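Local coordinates for type II secretion system protein H (Vibrio cholerae, PDB 4DQ9) that forms part of the pseudopilus tip complex of the type II secretion system, which recognises and binds the proteins to be secreted from the periplasm, at residues A[11-16]-A[42-47]; A[18-23]-A[54-59]; A[115-118]-A[122-125]. All blocks are in the same frame, centred on the assembly; numbering follows the deposited sequence.

How the contacts relate
Helix 2-27 supplies one side of contacts 1 and 2; contact 3 packs on it through Val117 and Val123. The first two use successive parts of it against neighbouring strands, and their centres lie about 7 Å apart; the strands are joined by backbone hydrogen bonds, among them Trp56 N to Phe44 O at 3.0 Å. Contact 3 lies at the other outer strand of the sheet, its centre about 12 Å from that of contact 1 and 13 Å from that of contact 2. It reaches contact 2 where Val117 CG1 packs 3.5 Å from Asn21 CA, and contact 1 where Leu115 meets Phe13. The sodium ions bind Thr43 and Gln54 of the strands in contacts 1 and 2.

Contact 1. Residues A[11-16]-A[42-47]; sequences QSFYQR and LTFLQL. With NA (sodium ion), chain C.
The ring of Phe44 is approached obliquely from two places, by the aliphatic part of Arg16 and by the ring of Phe13. Arg16 CB comes 3.7 Å from Phe44 CE1, and further along the same chain Arg16 CD comes 3.8 Å from Phe44 CZ, so the arginine crosses the far end of the ring at about a right angle. Its guanidinium plane is turned 30° from that of the phenyl ring and comes near Phe44 CE2 obliquely, through NH1. Phe13 meets the same ring along its CD1-CE1 side, Phe13 CE1 lying 4.1 Å from Phe44 CE1 and Phe13 CD1 equally far from Phe44 CZ. Its own ring is also touched obliquely by Leu42, whose CD1 methyl sits 3.7 Å from Phe13 CD1. With chi1 of 177° Phe13 throws its ring away from its own backbone N, and the ring end thereby reaches the strand although its CB points neither to the strand nor away from it.

Helix and strand run almost parallel here, their axes 11.1 Å apart, a spacing filled by large side chains in the helix-on-sheet packing of a pilin-like fold. Phe126 and Leu128 of the second sheet also pack on Phe13, which therefore joins both sheets to the helix.

The polar end of Arg16 has partners of its own. NE donates to Ser12 OG at 3.0 Å through a rather bent bond of 138°, with the hydroxyl tilted from the guanidinium plane, while NH1 bonds to the carbonyl of Thr62. On the strand's other face Thr43 OG1 binds a sodium ion at 2.6 Å, together with Asp36. The strand thus separates two chemistries: Leu42 and Phe44 supply apolar surface to the helix, and Thr43 between them supplies oxygen to a cation.

Contact 2. Residues A[18-23]-A[54-59]; sequences LLLNEE and QKWQND. With NA (sodium ion), chain D.
Trp56 meets Leu19, Leu20 and Glu23 in the pilin-like arrangement of a long N-terminal helix laid on an antiparallel sheet; a single indole touches residues one turn apart, Leu19 and Glu23, and Leu20 between them.

Apolar contact comes first. Leu19 CD2 lies at the edge of the indole, near its plane, 3.7 Å from Trp56 CZ3. Leu20 runs past the ring in the reverse sense and brings CD2 to 3.6 Å from Trp56 CE3. The indole itself is swung over to the helix by a chi1 of -178°, which sets CG anti to the backbone N. Phe31 adds an edge-to-face ring contact from strand 31-36, two strands over in the sheet.

Glu23 mixes apolar and polar roles. Bent at chi2 (72°), it lays its methylene CG 3.6 Å from Trp56 CZ2, with the carboxylate plane inclined to the ring. CG and the carboxylate both rest against the benzene part of the indole, while a salt bridge draws OE1 to Lys60.

Metal binding belongs to the start of 54-59: Gln54 OE1 takes a sodium ion at 2.7 Å, with Glu110 and a water as further ligands.

The last group is polar bonding within the loop. Asn58 OD1 accepts from the backbone N of Lys60, an Asx turn, and also from Met61 N. Asn58 CB lies 3.4 Å above the indole plane, over its centre, and Asn58 ND2 donates to Trp56 O at 2.9 Å from above the carbonyl plane.

Contact 3. Residues A[115-118]-A[122-125]; sequences LFVL and EVTP
Thr124 OG1 is gripped from two sides of a subunit boundary: it accepts the backbone N-H of Phe116 at 2.7 Å, and it is hydrogen-bonded to the carbonyl of Ala49 of the second subunit. Because that carbonyl can only accept, the hydroxyl proton must be turned to it. With chi1 of -54° OG1 lies anti to the carbonyl carbon, and the methyl CG2 is left to meet Leu115 CD2 at 4.1 Å.

The remaining hydrogen bonds are between backbones. Thr124 N donates to Phe116 O at 3.0 Å, and the same oxygen receives a CA-H...O contact from Val123. Leu118 N bonds to Glu122 O, also at 3.0 Å. These bonds flank Val117 and Val123, a non-hydrogen-bonded antiparallel pair whose side chains face helix 2-27, Val117 CG1 lying 4.3 Å from Val123 CG2.

The chain thus doubles back in a tight, hairpin-like turn at the outer strand 115-117 of the sheet. In it, the hydroxyl of Thr124 stands where its carbonyl oxygen would receive Phe116 N in a regular antiparallel pair, so that one side chain both extends the pairing and ties it to the neighbouring subunit.

Contact 1. Residues A[11-16]-A[42-47]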
loop_
_atom_site.group_PDB
_atom_site.type_symbol
_atom_site.label_atom_id
_atom_site.label_comp_id
_atom_site.label_asym_id
_atom_site.label_seq_id
_atom_site.Cartn_x
_atom_site.Cartn_y
_atom_site.Cartn_z
ATOM N N GLN A 11 12.495 -5.941 21.672
ATOM C CA GLN A 11 11.440 -6.885 22.171
ATOM C C GLN A 11 10.078 -6.284 21.895
ATOM O O GLN A 11 9.135 -6.987 21.459
ATOM C CB GLN A 11 11.663 -7.019 23.651
ATOM C CG GLN A 11 12.850 -7.797 24.079
ATOM C CD GLN A 11 12.838 -8.008 25.684
ATOM O OE1 GLN A 11 12.447 -7.126 26.457
ATOM N NE2 GLN A 11 13.300 -9.141 26.150
ATOM N N SER A 12 9.965 -4.965 22.099
ATOM C CA SER A 12 8.661 -4.273 21.902
ATOM C C SER A 12 8.299 -4.420 20.431
ATOM O O SER A 12 7.107 -4.780 20.122
ATOM C CB SER A 12 8.711 -2.814 22.287
ATOM O OG SER A 12 7.696 -2.004 21.677
ATOM N N PHE A 13 9.223 -4.101 19.520
ATOM C CA PHE A 13 8.884 -4.280 18.093
ATOM C C PHE A 13 8.494 -5.718 17.726
ATOM O O PHE A 13 7.532 -5.944 16.969
ATOM C CB PHE A 13 9.928 -3.662 17.188
ATOM C CG PHE A 13 9.647 -3.900 15.728
ATOM C CD1 PHE A 13 8.620 -3.196 15.161
ATOM C CD2 PHE A 13 10.338 -4.778 14.970
ATOM C CE1 PHE A 13 8.260 -3.437 13.809
ATOM C CE2 PHE A 13 10.068 -4.931 13.593
ATOM C CZ PHE A 13 9.023 -4.271 13.048
ATOM N N TYR A 14 9.223 -6.699 18.234
ATOM C CA TYR A 14 8.978 -8.102 17.979
ATOM C C TYR A 14 7.577 -8.442 18.404
ATOM O O TYR A 14 6.868 -9.084 17.641
ATOM C CB TYR A 14 9.993 -8.926 18.688
ATOM C CG TYR A 14 9.849 -10.383 18.574
ATOM C CD1 TYR A 14 10.159 -11.014 17.371
ATOM C CD2 TYR A 14 9.619 -11.154 19.726
ATOM C CE1 TYR A 14 10.081 -12.370 17.278
ATOM C CE2 TYR A 14 9.601 -12.508 19.650
ATOM C CZ TYR A 14 9.791 -13.096 18.389
ATOM O OH TYR A 14 9.796 -14.461 18.205
ATOM N N GLN A 15 7.186 -8.009 19.593
ATOM C CA GLN A 15 5.877 -8.351 20.161
ATOM C C GLN A 15 4.797 -7.737 19.336
ATOM O O GLN A 15 3.760 -8.405 19.083
ATOM C CB GLN A 15 5.732 -7.852 21.565
ATOM C CG GLN A 15 6.729 -8.529 22.511
ATOM C CD GLN A 15 6.678 -7.913 23.970
ATOM O OE1 GLN A 15 6.297 -6.756 24.186
ATOM N NE2 GLN A 15 7.049 -8.722 24.976
ATOM N N ARG A 16 5.063 -6.523 18.806
ATOM C CA ARG A 16 4.038 -5.833 18.044
ATOM C C ARG A 16 3.917 -6.432 16.651
ATOM O O ARG A 16 2.789 -6.581 16.146
ATOM C CB ARG A 16 4.346 -4.329 17.954
ATOM C CG ARG A 16 4.180 -3.700 19.347
ATOM C CD ARG A 16 5.070 -2.435 19.494
ATOM N NE ARG A 16 4.863 -1.811 20.828
ATOM C CZ ARG A 16 3.784 -1.113 21.081
ATOM N NH1 ARG A 16 2.910 -0.941 20.130
ATOM N NH2 ARG A 16 3.578 -0.512 22.265
ATOM N N LEU A 42 7.853 4.049 14.579
ATOM C CA LEU A 42 7.306 2.906 13.903
ATOM C C LEU A 42 5.824 3.134 14.038
ATOM O O LEU A 42 5.312 3.395 15.183
ATOM C CB LEU A 42 7.738 1.644 14.629
ATOM C CG LEU A 42 9.250 1.359 14.644
ATOM C CD1 LEU A 42 9.588 0.281 15.748
ATOM C CD2 LEU A 42 9.625 1.002 13.187
ATOM N N THR A 43 5.119 2.968 12.919
ATOM C CA THR A 43 3.631 3.119 13.009
ATOM C C THR A 43 2.951 1.868 12.459
ATOM O O THR A 43 3.395 1.333 11.451
ATOM C CB THR A 43 3.198 4.280 12.119
ATOM O OG1 THR A 43 3.952 5.442 12.541
ATOM C CG2 THR A 43 1.641 4.636 12.271
ATOM N N PHE A 44 1.889 1.423 13.148
ATOM C CA PHE A 44 1.263 0.134 12.887
ATOM C C PHE A 44 -0.079 0.423 12.244
ATOM O O PHE A 44 -0.907 1.065 12.850
ATOM C CB PHE A 44 1.159 -0.638 14.199
ATOM C CG PHE A 44 2.554 -0.878 14.805
ATOM C CD1 PHE A 44 3.290 -1.970 14.431
ATOM C CD2 PHE A 44 3.029 0.007 15.774
ATOM C CE1 PHE A 44 4.582 -2.183 14.956
ATOM C CE2 PHE A 44 4.345 -0.226 16.281
ATOM C CZ PHE A 44 5.050 -1.293 15.832
ATOM N N LEU A 45 -0.209 0.043 10.981
ATOM C CA LEU A 45 -1.298 0.452 10.069
ATOM C C LEU A 45 -2.193 -0.732 9.665
ATOM O O LEU A 45 -1.778 -1.893 9.658
ATOM C CB LEU A 45 -0.692 1.009 8.794
ATOM C CG LEU A 45 0.257 2.167 9.039
ATOM C CD1 LEU A 45 1.050 2.500 7.769
ATOM C CD2 LEU A 45 -0.483 3.408 9.528
ATOM N N GLN A 46 -3.451 -0.415 9.316
ATOM C CA GLN A 46 -4.411 -1.295 8.748
ATOM C C GLN A 46 -4.863 -0.768 7.395
ATOM O O GLN A 46 -5.010 0.407 7.205
ATOM C CB GLN A 46 -5.600 -1.451 9.644
ATOM C CG GLN A 46 -6.639 -2.515 9.180
ATOM C CD GLN A 46 -7.901 -2.603 10.037
ATOM O OE1 GLN A 46 -8.327 -1.610 10.643
ATOM N NE2 GLN A 46 -8.552 -3.821 10.036
ATOM N N LEU A 47 -5.022 -1.674 6.447
ATOM C CA LEU A 47 -5.526 -1.277 5.122
ATOM C C LEU A 47 -7.101 -1.448 5.092
ATOM O O LEU A 47 -7.660 -2.533 5.476
ATOM C CB LEU A 47 -4.902 -2.202 4.085
ATOM C CG LEU A 47 -5.392 -1.929 2.663
ATOM C CD1 LEU A 47 -5.122 -0.525 2.276
ATOM C CD2 LEU A 47 -4.750 -2.919 1.667
HETATM NA NA NA C . 6.367 5.528 11.509
#

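Contact 2. Residues A[18-23]-A[54-59]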
loop_
_atom_site.group_PDB
_atom_site.type_symbol
_atom_site.label_atom_id
_atom_site.label_comp_id
_atom_site.label_asym_id
_atom_site.label_seq_id
_atom_site.Cartn_x
_atom_site.Cartn_y
_atom_site.Cartn_z
ATOM N N LEU A 18 4.556 -9.576 15.854
ATOM C CA LEU A 18 3.945 -10.896 16.018
ATOM C C LEU A 18 2.467 -10.679 16.139
ATOM O O LEU A 18 1.639 -11.407 15.539
ATOM C CB LEU A 18 4.530 -11.604 17.222
ATOM C CG LEU A 18 5.842 -12.345 17.149
ATOM C CD1 LEU A 18 5.962 -13.316 18.427
ATOM C CD2 LEU A 18 6.045 -13.163 16.013
ATOM N N LEU A 19 2.060 -9.683 16.940
ATOM C CA LEU A 19 0.657 -9.416 17.192
ATOM C C LEU A 19 -0.072 -9.080 15.903
ATOM O O LEU A 19 -1.213 -9.574 15.621
ATOM C CB LEU A 19 0.476 -8.309 18.234
ATOM C CG LEU A 19 -0.906 -8.211 18.789
ATOM C CD1 LEU A 19 -0.982 -7.638 20.263
ATOM C CD2 LEU A 19 -1.638 -7.255 17.860
ATOM N N LEU A 20 0.540 -8.241 15.065
ATOM C CA LEU A 20 -0.121 -7.799 13.833
ATOM C C LEU A 20 -0.201 -8.997 12.877
ATOM O O LEU A 20 -1.230 -9.094 12.194
ATOM C CB LEU A 20 0.709 -6.802 13.038
ATOM C CG LEU A 20 0.618 -5.301 13.149
ATOM C CD1 LEU A 20 1.539 -4.592 11.998
ATOM C CD2 LEU A 20 -0.781 -4.748 13.395
ATOM N N ASN A 21 0.795 -9.885 12.810
ATOM C CA ASN A 21 0.808 -11.078 11.961
ATOM C C ASN A 21 -0.364 -11.983 12.365
ATOM O O ASN A 21 -1.184 -12.403 11.548
ATOM C CB ASN A 21 2.144 -11.800 12.023
ATOM C CG ASN A 21 2.138 -13.094 11.329
ATOM O OD1 ASN A 21 1.852 -13.195 10.100
ATOM N ND2 ASN A 21 2.539 -14.131 12.055
ATOM N N GLU A 22 -0.494 -12.187 13.667
ATOM C CA GLU A 22 -1.619 -12.926 14.263
ATOM C C GLU A 22 -2.981 -12.295 13.945
ATOM O O GLU A 22 -3.867 -13.000 13.533
ATOM C CB GLU A 22 -1.362 -12.973 15.762
ATOM C CG GLU A 22 -2.391 -13.679 16.659
ATOM C CD GLU A 22 -1.921 -13.733 18.107
ATOM O OE1 GLU A 22 -1.137 -12.885 18.596
ATOM O OE2 GLU A 22 -2.428 -14.578 18.818
ATOM N N GLU A 23 -3.065 -10.953 13.994
ATOM C CA GLU A 23 -4.293 -10.240 13.735
ATOM C C GLU A 23 -4.675 -10.453 12.287
ATOM O O GLU A 23 -5.863 -10.693 11.969
ATOM C CB GLU A 23 -4.213 -8.775 14.064
ATOM C CG GLU A 23 -5.552 -8.147 14.183
ATOM C CD GLU A 23 -6.323 -8.531 15.396
ATOM O OE1 GLU A 23 -5.826 -9.045 16.458
ATOM O OE2 GLU A 23 -7.475 -8.235 15.318
ATOM N N GLN A 54 -4.487 3.284 7.386
ATOM C CA GLN A 54 -4.755 4.142 8.532
ATOM C C GLN A 54 -4.077 3.583 9.734
ATOM O O GLN A 54 -3.861 2.373 9.808
ATOM C CB GLN A 54 -6.279 4.366 8.777
ATOM C CG GLN A 54 -7.014 5.039 7.612
ATOM C CD GLN A 54 -6.660 6.535 7.412
ATOM O OE1 GLN A 54 -6.267 7.246 8.354
ATOM N NE2 GLN A 54 -6.810 7.018 6.187
ATOM N N LYS A 55 -3.769 4.429 10.723
ATOM C CA LYS A 55 -3.277 3.859 11.970
ATOM C C LYS A 55 -4.300 2.854 12.587
ATOM O O LYS A 55 -5.528 3.092 12.586
ATOM C CB LYS A 55 -2.935 4.958 12.993
ATOM C CG LYS A 55 -1.881 5.917 12.600
ATOM C CD LYS A 55 -1.721 6.963 13.726
ATOM C CE LYS A 55 -0.694 7.959 13.328
ATOM N NZ LYS A 55 -0.750 9.034 14.381
ATOM N N TRP A 56 -3.839 1.724 13.069
ATOM C CA TRP A 56 -4.794 0.686 13.562
ATOM C C TRP A 56 -5.269 1.076 14.952
ATOM O O TRP A 56 -4.540 0.850 15.926
ATOM C CB TRP A 56 -4.124 -0.692 13.539
ATOM C CG TRP A 56 -4.982 -1.802 13.967
ATOM C CD1 TRP A 56 -6.326 -1.936 13.718
ATOM C CD2 TRP A 56 -4.629 -2.933 14.798
ATOM N NE1 TRP A 56 -6.817 -3.055 14.333
ATOM C CE2 TRP A 56 -5.793 -3.701 14.974
ATOM C CE3 TRP A 56 -3.444 -3.380 15.395
ATOM C CZ2 TRP A 56 -5.793 -4.892 15.705
ATOM C CZ3 TRP A 56 -3.480 -4.571 16.140
ATOM C CH2 TRP A 56 -4.633 -5.292 16.277
ATOM N N GLN A 57 -6.535 1.462 15.070
ATOM C CA GLN A 57 -7.044 1.762 16.441
ATOM C C GLN A 57 -7.609 0.494 17.000
ATOM O O GLN A 57 -8.389 -0.199 16.367
ATOM C CB GLN A 57 -7.980 2.972 16.464
ATOM C CG GLN A 57 -7.233 4.120 15.854
ATOM C CD GLN A 57 -7.702 5.454 16.264
ATOM O OE1 GLN A 57 -7.942 5.712 17.471
ATOM N NE2 GLN A 57 -7.827 6.367 15.266
ATOM N N ASN A 58 -7.089 0.086 18.162
ATOM C CA ASN A 58 -7.388 -1.227 18.627
ATOM C C ASN A 58 -7.218 -1.277 20.120
ATOM O O ASN A 58 -6.621 -0.351 20.688
ATOM C CB ASN A 58 -6.505 -2.236 17.954
ATOM C CG ASN A 58 -5.059 -2.139 18.444
ATOM O OD1 ASN A 58 -4.688 -2.839 19.387
ATOM N ND2 ASN A 58 -4.277 -1.218 17.887
ATOM N N ASP A 59 -7.660 -2.366 20.718
ATOM C CA ASP A 59 -7.604 -2.533 22.163
ATOM C C ASP A 59 -6.517 -3.477 22.611
ATOM O O ASP A 59 -6.629 -4.030 23.703
ATOM C CB ASP A 59 -8.986 -2.963 22.787
ATOM C CG ASP A 59 -9.399 -4.419 22.423
ATOM O OD1 ASP A 59 -8.776 -5.080 21.569
ATOM O OD2 ASP A 59 -10.388 -4.927 23.019
HETATM NA NA NA D . -4.407 7.157 10.353
HETATM O O HOH W 1 -5.749 8.034 12.629
#

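Contact 3. Residues A[115-118]-A[122-125]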
loop_
_atom_site.group_PDB
_atom_site.type_symbol
_atom_site.label_atom_id
_atom_site.label_comp_id
_atom_site.label_asym_id
_atom_site.label_seq_id
_atom_site.Cartn_x
_atom_site.Cartn_y
_atom_site.Cartn_z
ATOM N N LEU A 115 6.538 -2.327 5.231
ATOM C CA LEU A 115 6.349 -3.731 5.627
ATOM C C LEU A 115 4.914 -4.146 5.558
ATOM O O LEU A 115 4.105 -3.601 6.325
ATOM C CB LEU A 115 6.957 -4.036 7.018
ATOM C CG LEU A 115 8.341 -3.518 7.382
ATOM C CD1 LEU A 115 8.683 -3.978 8.828
ATOM C CD2 LEU A 115 9.321 -4.052 6.343
ATOM N N PHE A 116 4.557 -5.056 4.657
ATOM C CA PHE A 116 3.243 -5.573 4.578
ATOM C C PHE A 116 3.082 -6.796 5.424
ATOM O O PHE A 116 3.952 -7.696 5.428
ATOM C CB PHE A 116 2.811 -5.825 3.130
ATOM C CG PHE A 116 3.005 -4.635 2.239
ATOM C CD1 PHE A 116 2.055 -3.597 2.275
ATOM C CD2 PHE A 116 4.052 -4.531 1.363
ATOM C CE1 PHE A 116 2.229 -2.492 1.416
ATOM C CE2 PHE A 116 4.259 -3.327 0.580
ATOM C CZ PHE A 116 3.261 -2.356 0.601
ATOM N N VAL A 117 1.956 -6.853 6.108
ATOM C CA VAL A 117 1.632 -7.932 7.044
ATOM C C VAL A 117 0.263 -8.425 6.582
ATOM O O VAL A 117 -0.778 -7.943 7.073
ATOM C CB VAL A 117 1.680 -7.480 8.490
ATOM C CG1 VAL A 117 1.314 -8.675 9.514
ATOM C CG2 VAL A 117 3.042 -6.863 8.820
ATOM N N LEU A 118 0.310 -9.342 5.614
ATOM C CA LEU A 118 -0.887 -9.693 4.869
ATOM C C LEU A 118 -1.724 -10.832 5.574
ATOM O O LEU A 118 -1.207 -11.635 6.350
ATOM C CB LEU A 118 -0.538 -10.129 3.484
ATOM C CG LEU A 118 0.357 -9.203 2.623
ATOM C CD1 LEU A 118 0.634 -9.760 1.254
ATOM C CD2 LEU A 118 -0.252 -7.860 2.600
ATOM N N GLU A 122 1.903 -13.884 5.172
ATOM C CA GLU A 122 3.148 -13.425 4.577
ATOM C C GLU A 122 3.536 -12.061 5.110
ATOM O O GLU A 122 2.666 -11.206 5.397
ATOM C CB GLU A 122 3.080 -13.332 3.063
ATOM C CG GLU A 122 2.726 -14.693 2.400
ATOM C CD GLU A 122 3.509 -15.089 1.156
ATOM O OE1 GLU A 122 3.876 -14.169 0.343
ATOM O OE2 GLU A 122 3.746 -16.347 0.994
ATOM N N VAL A 123 4.847 -11.888 5.254
ATOM C CA VAL A 123 5.342 -10.620 5.769
ATOM C C VAL A 123 6.482 -10.258 4.832
ATOM O O VAL A 123 7.322 -11.102 4.485
ATOM C CB VAL A 123 5.813 -10.709 7.278
ATOM C CG1 VAL A 123 6.521 -9.442 7.735
ATOM C CG2 VAL A 123 4.670 -11.134 8.266
ATOM N N THR A 124 6.550 -8.979 4.531
ATOM C CA THR A 124 7.672 -8.460 3.737
ATOM C C THR A 124 9.045 -8.824 4.353
ATOM O O THR A 124 9.229 -8.605 5.556
ATOM C CB THR A 124 7.612 -6.944 3.650
ATOM O OG1 THR A 124 6.320 -6.533 3.161
ATOM C CG2 THR A 124 8.800 -6.321 2.953
ATOM N N PRO A 125 9.994 -9.411 3.539
ATOM C CA PRO A 125 11.288 -9.759 4.145
ATOM C C PRO A 125 12.031 -8.531 4.529
ATOM O O PRO A 125 12.147 -7.633 3.728
ATOM C CB PRO A 125 11.938 -10.596 3.103
ATOM C CG PRO A 125 10.805 -11.101 2.207
ATOM C CD PRO A 125 9.811 -10.035 2.205
#